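Local coordinates for protein M157 (Murid herpesvirus 1, PDB 2NYK) that is an MHC class I-like glycoprotein of mouse cytomegalovirus that serves as a ligand for Ly49 receptors on natural killer cells, at residues S40-R45 against K170-A175; R45-W50 against R199-F204; N85-S90 against Q95-R100. The protein carries 1 engineered substitution. All coordinates share one frame; numbering follows the deposited sequence.

Interaction 1: S40-R45 against K170-A175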
# COMPACT_ATOMS: atom_id res chain seq x y z
N SER A 40 -0.19 2.61 -4.43
CA SER A 40 -0.81 1.87 -3.34
C SER A 40 -2.30 2.17 -3.47
O SER A 40 -2.69 3.14 -4.15
CB SER A 40 -0.31 2.40 -1.99
OG SER A 40 1.12 2.54 -2.04
N VAL A 41 -3.13 1.37 -2.81
CA VAL A 41 -4.55 1.62 -2.83
C VAL A 41 -5.04 1.50 -1.41
O VAL A 41 -4.47 0.74 -0.63
CB VAL A 41 -5.34 0.63 -3.71
CG1 VAL A 41 -4.87 0.71 -5.18
CG2 VAL A 41 -5.21 -0.79 -3.17
N ASP A 42 -6.08 2.26 -1.11
CA ASP A 42 -6.72 2.26 0.20
C ASP A 42 -5.76 2.48 1.36
O ASP A 42 -5.90 1.87 2.42
CB ASP A 42 -7.57 1.00 0.39
CG ASP A 42 -8.90 1.13 -0.30
OD1 ASP A 42 -9.25 2.29 -0.63
OD2 ASP A 42 -9.60 0.12 -0.52
N ASN A 43 -4.80 3.37 1.13
CA ASN A 43 -3.77 3.72 2.12
C ASN A 43 -3.01 2.50 2.68
O ASN A 43 -2.61 2.47 3.84
CB ASN A 43 -4.39 4.59 3.23
CG ASN A 43 -3.36 5.39 4.00
OD1 ASN A 43 -2.35 5.86 3.45
ND2 ASN A 43 -3.60 5.54 5.29
N GLY A 44 -2.80 1.48 1.83
CA GLY A 44 -2.08 0.27 2.25
C GLY A 44 -0.68 0.25 1.70
O GLY A 44 -0.17 1.28 1.28
N ARG A 45 -0.06 -0.92 1.66
CA ARG A 45 1.30 -1.04 1.11
C ARG A 45 1.23 -0.91 -0.40
O ARG A 45 0.17 -1.07 -0.99
CB ARG A 45 1.90 -2.42 1.45
CG ARG A 45 1.50 -2.99 2.82
CD ARG A 45 2.07 -2.23 4.03
NE ARG A 45 3.54 -2.15 4.01
CZ ARG A 45 4.40 -3.06 4.50
NH1 ARG A 45 3.99 -4.19 5.08
NH2 ARG A 45 5.71 -2.82 4.39
N LYS A 170 -10.88 -7.27 -4.17
CA LYS A 170 -10.16 -8.51 -3.81
C LYS A 170 -9.17 -8.29 -2.67
O LYS A 170 -9.11 -9.09 -1.72
CB LYS A 170 -9.41 -9.08 -5.00
CG LYS A 170 -10.28 -9.61 -6.10
CD LYS A 170 -9.44 -10.39 -7.10
CE LYS A 170 -10.30 -11.13 -8.11
NZ LYS A 170 -10.95 -10.24 -9.11
N LEU A 171 -8.41 -7.20 -2.74
CA LEU A 171 -7.45 -6.86 -1.69
C LEU A 171 -8.12 -6.69 -0.31
O LEU A 171 -7.56 -7.05 0.71
CB LEU A 171 -6.67 -5.61 -2.08
CG LEU A 171 -5.59 -5.82 -3.17
CD1 LEU A 171 -4.96 -4.50 -3.58
CD2 LEU A 171 -4.51 -6.79 -2.69
N LYS A 172 -9.35 -6.18 -0.29
CA LYS A 172 -10.09 -6.06 0.97
C LYS A 172 -10.43 -7.44 1.49
O LYS A 172 -10.19 -7.74 2.64
CB LYS A 172 -11.39 -5.24 0.83
CG LYS A 172 -11.31 -3.91 0.09
CD LYS A 172 -12.59 -3.05 0.35
CE LYS A 172 -13.88 -3.82 -0.02
NZ LYS A 172 -15.19 -3.13 0.30
N GLN A 173 -10.99 -8.29 0.63
CA GLN A 173 -11.37 -9.64 1.06
C GLN A 173 -10.18 -10.52 1.50
O GLN A 173 -10.32 -11.36 2.37
CB GLN A 173 -12.18 -10.32 -0.03
CG GLN A 173 -13.47 -9.55 -0.32
CD GLN A 173 -14.41 -10.32 -1.18
OE1 GLN A 173 -14.03 -10.87 -2.21
NE2 GLN A 173 -15.69 -10.35 -0.78
N LEU A 174 -9.02 -10.28 0.90
CA LEU A 174 -7.79 -10.99 1.26
C LEU A 174 -7.24 -10.53 2.61
O LEU A 174 -6.34 -11.14 3.17
CB LEU A 174 -6.76 -10.80 0.17
CG LEU A 174 -7.05 -11.57 -1.12
CD1 LEU A 174 -6.09 -11.18 -2.23
CD2 LEU A 174 -7.00 -13.05 -0.85
N ALA A 175 -7.79 -9.42 3.08
CA ALA A 175 -7.41 -8.81 4.35
C ALA A 175 -8.28 -9.34 5.50
O ALA A 175 -8.00 -9.06 6.67
CB ALA A 175 -7.53 -7.29 4.25
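On the helix-bearing face of the MHC class I-like platform, Val41 at the end of strand 35-41 packs against Leu171 in the last turns of helix 157-173. The two side chains meet at roughly a right angle through single methyl groups, Val41 CG2 lying 3.7 Å from Leu171 CD1. Val41 owes this approach to its first torsion (chi1 -61°), which sets CG1 anti to the carbonyl carbon and leaves CG2 in the position that faces the helix. Valine, branched at CB, suits a strand and offers a methyl close to the backbone, while the longer leucine spans from the helix with its forked end. The same apolar patch is extended by Trp164 and Val168, which touch Val41, and by Ile62 and Val47, which touch Leu171.

Beyond the strand the chain reverses: Gly44 N bonds to Val41 O at 3.1 Å, and Asp42 and Asn43 between them both adopt left-handed helical backbone angles, a conformation that these two residue types tolerate comparatively well. At the outer margin, the carboxylate of Asp42 passes beside the aliphatic part of Lys172, OD2 being 4.4 Å from CG. The charged ends stay apart, with Asp42 OD2 6.5 Å from Lys172 NZ, so any attraction between them is probably weak. Asp42 OD1 instead accepts a bond from Thr22 N on the neighbouring strand. The arrangement is a helix laid over a beta-hairpin, as in the class I platform, apolar at its centre and polar at its outer margin.

Interaction 2: R45-W50 against R199-F204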
# COMPACT_ATOMS: atom_id res chain seq x y z
N ARG A 45 -0.06 -0.92 1.66
CA ARG A 45 1.30 -1.04 1.11
C ARG A 45 1.23 -0.91 -0.40
O ARG A 45 0.17 -1.07 -0.99
CB ARG A 45 1.90 -2.42 1.45
CG ARG A 45 1.50 -2.99 2.82
CD ARG A 45 2.07 -2.23 4.03
NE ARG A 45 3.54 -2.15 4.01
CZ ARG A 45 4.40 -3.06 4.50
NH1 ARG A 45 3.99 -4.19 5.08
NH2 ARG A 45 5.71 -2.82 4.39
N PRO A 46 2.36 -0.59 -1.05
CA PRO A 46 2.35 -0.49 -2.49
C PRO A 46 2.04 -1.80 -3.19
O PRO A 46 2.48 -2.88 -2.77
CB PRO A 46 3.77 -0.03 -2.83
CG PRO A 46 4.22 0.73 -1.57
CD PRO A 46 3.65 -0.16 -0.47
N VAL A 47 1.29 -1.69 -4.26
CA VAL A 47 0.95 -2.87 -5.08
C VAL A 47 1.62 -2.82 -6.46
O VAL A 47 1.57 -3.79 -7.24
CB VAL A 47 -0.58 -3.04 -5.19
CG1 VAL A 47 -1.17 -3.43 -3.82
CG2 VAL A 47 -1.23 -1.80 -5.75
N VAL A 48 2.26 -1.69 -6.75
CA VAL A 48 3.05 -1.50 -7.99
C VAL A 48 4.28 -0.67 -7.64
O VAL A 48 4.15 0.42 -7.05
CB VAL A 48 2.25 -0.74 -9.10
CG1 VAL A 48 3.12 -0.62 -10.39
CG2 VAL A 48 0.94 -1.44 -9.43
N VAL A 49 5.46 -1.19 -7.98
CA VAL A 49 6.73 -0.54 -7.63
C VAL A 49 7.67 -0.46 -8.86
O VAL A 49 7.94 -1.49 -9.47
CB VAL A 49 7.48 -1.29 -6.49
CG1 VAL A 49 8.84 -0.63 -6.21
CG2 VAL A 49 6.63 -1.33 -5.20
N TRP A 50 8.13 0.75 -9.19
CA TRP A 50 9.17 0.95 -10.21
C TRP A 50 10.44 1.38 -9.51
O TRP A 50 10.53 2.51 -9.02
CB TRP A 50 8.80 2.08 -11.17
CG TRP A 50 7.86 1.73 -12.26
CD1 TRP A 50 8.19 1.27 -13.49
CD2 TRP A 50 6.43 1.91 -12.25
NE1 TRP A 50 7.06 1.10 -14.24
CE2 TRP A 50 5.97 1.49 -13.51
CE3 TRP A 50 5.50 2.35 -11.29
CZ2 TRP A 50 4.60 1.49 -13.85
CZ3 TRP A 50 4.15 2.37 -11.64
CH2 TRP A 50 3.71 1.94 -12.90
N ARG A 199 -2.09 -11.96 1.93
CA ARG A 199 -1.97 -11.70 0.53
C ARG A 199 -2.61 -10.35 0.19
O ARG A 199 -2.82 -10.04 -0.95
CB ARG A 199 -2.60 -12.83 -0.30
CG ARG A 199 -1.92 -14.19 -0.06
CD ARG A 199 -2.18 -15.16 -1.20
NE ARG A 199 -3.60 -15.29 -1.53
CZ ARG A 199 -4.08 -15.88 -2.63
NH1 ARG A 199 -3.26 -16.44 -3.51
NH2 ARG A 199 -5.39 -15.94 -2.83
N SER A 200 -2.91 -9.56 1.21
CA SER A 200 -3.44 -8.23 1.01
C SER A 200 -2.37 -7.19 1.31
O SER A 200 -1.35 -7.48 1.95
CB SER A 200 -4.68 -8.01 1.89
OG SER A 200 -5.19 -6.70 1.70
N ASN A 201 -2.58 -5.97 0.82
CA ASN A 201 -1.68 -4.85 1.11
C ASN A 201 -2.19 -4.05 2.30
O ASN A 201 -1.63 -3.02 2.65
CB ASN A 201 -1.52 -3.94 -0.11
CG ASN A 201 -2.78 -3.10 -0.38
OD1 ASN A 201 -3.91 -3.65 -0.34
ND2 ASN A 201 -2.61 -1.79 -0.61
N VAL A 202 -3.28 -4.52 2.91
CA VAL A 202 -3.86 -3.84 4.06
C VAL A 202 -2.89 -3.96 5.24
O VAL A 202 -2.40 -5.06 5.54
CB VAL A 202 -5.26 -4.44 4.42
CG1 VAL A 202 -5.72 -3.92 5.75
CG2 VAL A 202 -6.30 -4.07 3.33
N PRO A 203 -2.54 -2.82 5.88
CA PRO A 203 -1.67 -2.91 7.03
C PRO A 203 -2.24 -3.67 8.23
O PRO A 203 -3.45 -3.69 8.46
CB PRO A 203 -1.37 -1.43 7.36
CG PRO A 203 -1.55 -0.73 6.05
CD PRO A 203 -2.78 -1.41 5.51
N PHE A 204 -1.36 -4.32 8.98
CA PHE A 204 -1.80 -5.02 10.20
C PHE A 204 -0.62 -5.16 11.14
O PHE A 204 0.53 -4.99 10.71
CB PHE A 204 -2.41 -6.40 9.84
CG PHE A 204 -1.41 -7.39 9.29
CD1 PHE A 204 -0.71 -8.24 10.14
CD2 PHE A 204 -1.17 -7.46 7.91
CE1 PHE A 204 0.24 -9.13 9.62
CE2 PHE A 204 -0.23 -8.36 7.38
CZ PHE A 204 0.46 -9.20 8.21
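The backbones of Arg45 and Asn201 come within 4.8 Å at their CA atoms, joined by the bond from Arg45 N to Asn201 O, 2.8 Å long. This is a seam of the MHC class I-like architecture, where the turn of a hairpin of the platform sheet meets a connecting segment of the half that corresponds to the immunoglobulin-like alpha3 domain of class I molecules. Asn201 answers with its side chain: ND2 donates to Arg45 O over 2.9 Å, with an N-H...O angle of 164°, in the carbonyl plane and on a lone pair, and the acceptor also lies close to the plane of the amide. Asparagine suits the place because its short amide imitates a peptide N-H, and ND2 has a second hydrogen for Val41 O. Its chi1 of 73° sets CG between the backbone N and carbonyl carbon, turning the amide toward the hairpin.

Val47, in a classic beta bulge with Val48 opposite Ile39, lays CG1 on Asn201 CB at 3.8 Å. Arg45 bends at chi2 and chi3, leading its guanidinium away to Asp220, by a salt bridge, and to Gln227; its CD passes 4.4 Å from Pro203 CG. An ST turn shapes the connecting segment, Ser200 OG accepting from Val202 N at 3.1 Å. Closest of the arginine's side-chain contacts here, Arg45 CG presses on Asn201 O at 3.1 Å.

Interaction 3: N85-S90 against Q95-R100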
# COMPACT_ATOMS: atom_id res chain seq x y z
N ASN A 85 13.69 17.98 -12.65
CA ASN A 85 13.83 19.39 -13.01
C ASN A 85 14.02 20.28 -11.81
O ASN A 85 14.88 21.16 -11.82
CB ASN A 85 12.64 19.87 -13.84
CG ASN A 85 12.81 19.60 -15.31
OD1 ASN A 85 13.17 18.48 -15.72
ND2 ASN A 85 12.53 20.62 -16.13
N LEU A 86 13.21 20.06 -10.77
CA LEU A 86 13.29 20.85 -9.55
C LEU A 86 14.65 20.73 -8.87
O LEU A 86 15.19 21.73 -8.39
CB LEU A 86 12.18 20.45 -8.57
CG LEU A 86 10.76 20.94 -8.92
CD1 LEU A 86 9.72 20.15 -8.10
CD2 LEU A 86 10.63 22.47 -8.73
N LEU A 87 15.19 19.51 -8.84
CA LEU A 87 16.52 19.28 -8.28
C LEU A 87 17.58 20.01 -9.09
O LEU A 87 18.29 20.88 -8.55
CB LEU A 87 16.83 17.78 -8.18
CG LEU A 87 16.18 16.96 -7.06
CD1 LEU A 87 16.74 15.56 -7.08
CD2 LEU A 87 16.42 17.58 -5.69
N THR A 88 17.66 19.68 -10.39
CA THR A 88 18.61 20.29 -11.33
C THR A 88 18.49 21.82 -11.39
O THR A 88 19.50 22.53 -11.33
CB THR A 88 18.47 19.68 -12.75
OG1 THR A 88 18.54 18.25 -12.67
CG2 THR A 88 19.57 20.19 -13.67
N GLN A 89 17.25 22.31 -11.48
CA GLN A 89 17.00 23.74 -11.60
C GLN A 89 17.32 24.53 -10.33
O GLN A 89 18.20 25.40 -10.37
CB GLN A 89 15.56 24.01 -12.06
N SER A 90 16.63 24.22 -9.21
CA SER A 90 16.72 25.12 -8.04
C SER A 90 16.38 24.50 -6.69
O SER A 90 15.55 25.05 -5.94
CB SER A 90 15.83 26.37 -8.26
OG SER A 90 14.45 26.02 -8.15
N GLN A 95 19.13 16.72 -0.96
CA GLN A 95 19.68 15.58 -1.69
C GLN A 95 18.59 14.71 -2.28
O GLN A 95 18.86 13.83 -3.10
CB GLN A 95 20.57 14.74 -0.76
CG GLN A 95 21.90 15.41 -0.42
CD GLN A 95 22.72 15.75 -1.66
OE1 GLN A 95 23.13 14.87 -2.42
NE2 GLN A 95 22.95 17.04 -1.87
N ARG A 96 17.34 14.97 -1.87
CA ARG A 96 16.21 14.20 -2.37
C ARG A 96 14.89 14.96 -2.33
O ARG A 96 14.72 15.91 -1.56
CB ARG A 96 16.09 12.87 -1.61
CG ARG A 96 15.96 13.02 -0.11
CD ARG A 96 16.65 11.85 0.63
NE ARG A 96 16.29 10.53 0.09
CZ ARG A 96 15.06 10.01 0.13
NH1 ARG A 96 14.05 10.69 0.66
NH2 ARG A 96 14.84 8.80 -0.38
N ILE A 97 13.96 14.53 -3.16
CA ILE A 97 12.62 15.12 -3.17
C ILE A 97 11.59 14.01 -3.40
O ILE A 97 11.79 13.11 -4.22
CB ILE A 97 12.47 16.23 -4.23
CG1 ILE A 97 11.10 16.89 -4.14
CG2 ILE A 97 12.73 15.67 -5.63
CD1 ILE A 97 10.97 18.15 -4.96
N CYS A 98 10.49 14.10 -2.67
CA CYS A 98 9.42 13.15 -2.83
C CYS A 98 8.09 13.88 -3.00
O CYS A 98 7.86 14.92 -2.38
CB CYS A 98 9.39 12.20 -1.63
SG CYS A 98 8.11 10.95 -1.73
N VAL A 99 7.23 13.33 -3.86
CA VAL A 99 5.87 13.84 -4.02
C VAL A 99 4.89 12.68 -3.82
O VAL A 99 5.16 11.57 -4.27
CB VAL A 99 5.65 14.56 -5.37
CG1 VAL A 99 5.89 13.60 -6.59
CG2 VAL A 99 4.26 15.18 -5.45
N ARG A 100 3.78 12.95 -3.13
CA ARG A 100 2.75 11.94 -2.90
C ARG A 100 1.34 12.50 -3.14
O ARG A 100 0.96 13.48 -2.51
CB ARG A 100 2.84 11.42 -1.46
CG ARG A 100 1.85 10.30 -1.11
CD ARG A 100 1.97 9.96 0.40
NE ARG A 100 1.00 8.95 0.85
CZ ARG A 100 1.06 7.64 0.56
NH1 ARG A 100 2.05 7.16 -0.19
NH2 ARG A 100 0.13 6.81 1.01
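This is a buried helix-on-sheet contact at the end of the platform remote from the centre of the chain, where Leu86 and Leu87, in the last turn of helix 71-90, grip Ile97 at the start of strand 96-106. Both leucines aim at the strand, and Ile97 meets each with a different branch. Its longer arm ends at CD1, which meets Leu86 CD1 at 3.9 Å, the two side chains crossing nearly at right angles. Its CG2 methyl sits against the branch point of Leu87, 4.0 Å from CG and 4.2 Å from CD2, with the side chains running past each other in opposite directions. The extended isoleucine (chi1 -176°, chi2 169°) separates the two methyls enough to serve both neighbours.

In the MHC class I-like fold this is the place where the long helix 71-90 gives way, through a short turn, to the strand that begins the second half of the sheet. A beta-branched residue fits the strand, and unbranched-at-CB leucines fit the helix. Leu83, one turn earlier, also touches Ile97, and Val29 of the adjoining strand touches Leu87. The carbonyl of Leu87 is taken up by Arg31 NH2, just beyond the end of that strand.

In the fold
Interactions 1 and 2 form one region, their centres about 7 Å apart and Arg45 common to both. Probable hydrogen bonds tie them: Leu171 O lies 2.6 Å from Ser200 OG, and Asn201 reaches Val41, so the segment 199-204 is fastened to helix and hairpin alike. Interaction 3 belongs to the same sheet but sits about 30 Å from interaction 1 and 25 Å from interaction 2, centre to centre; even so, Asn43 OD1 packs 3.6 Å from Arg100 NH2. Interaction 2 joins the two halves of the molecule, and the bonds from Ser200 and Asn201 add to that joint, whereas interactions 1 and 3 lie within the platform. The side chain of Lys172 is about 8 Å from a fucose of the attached glycan.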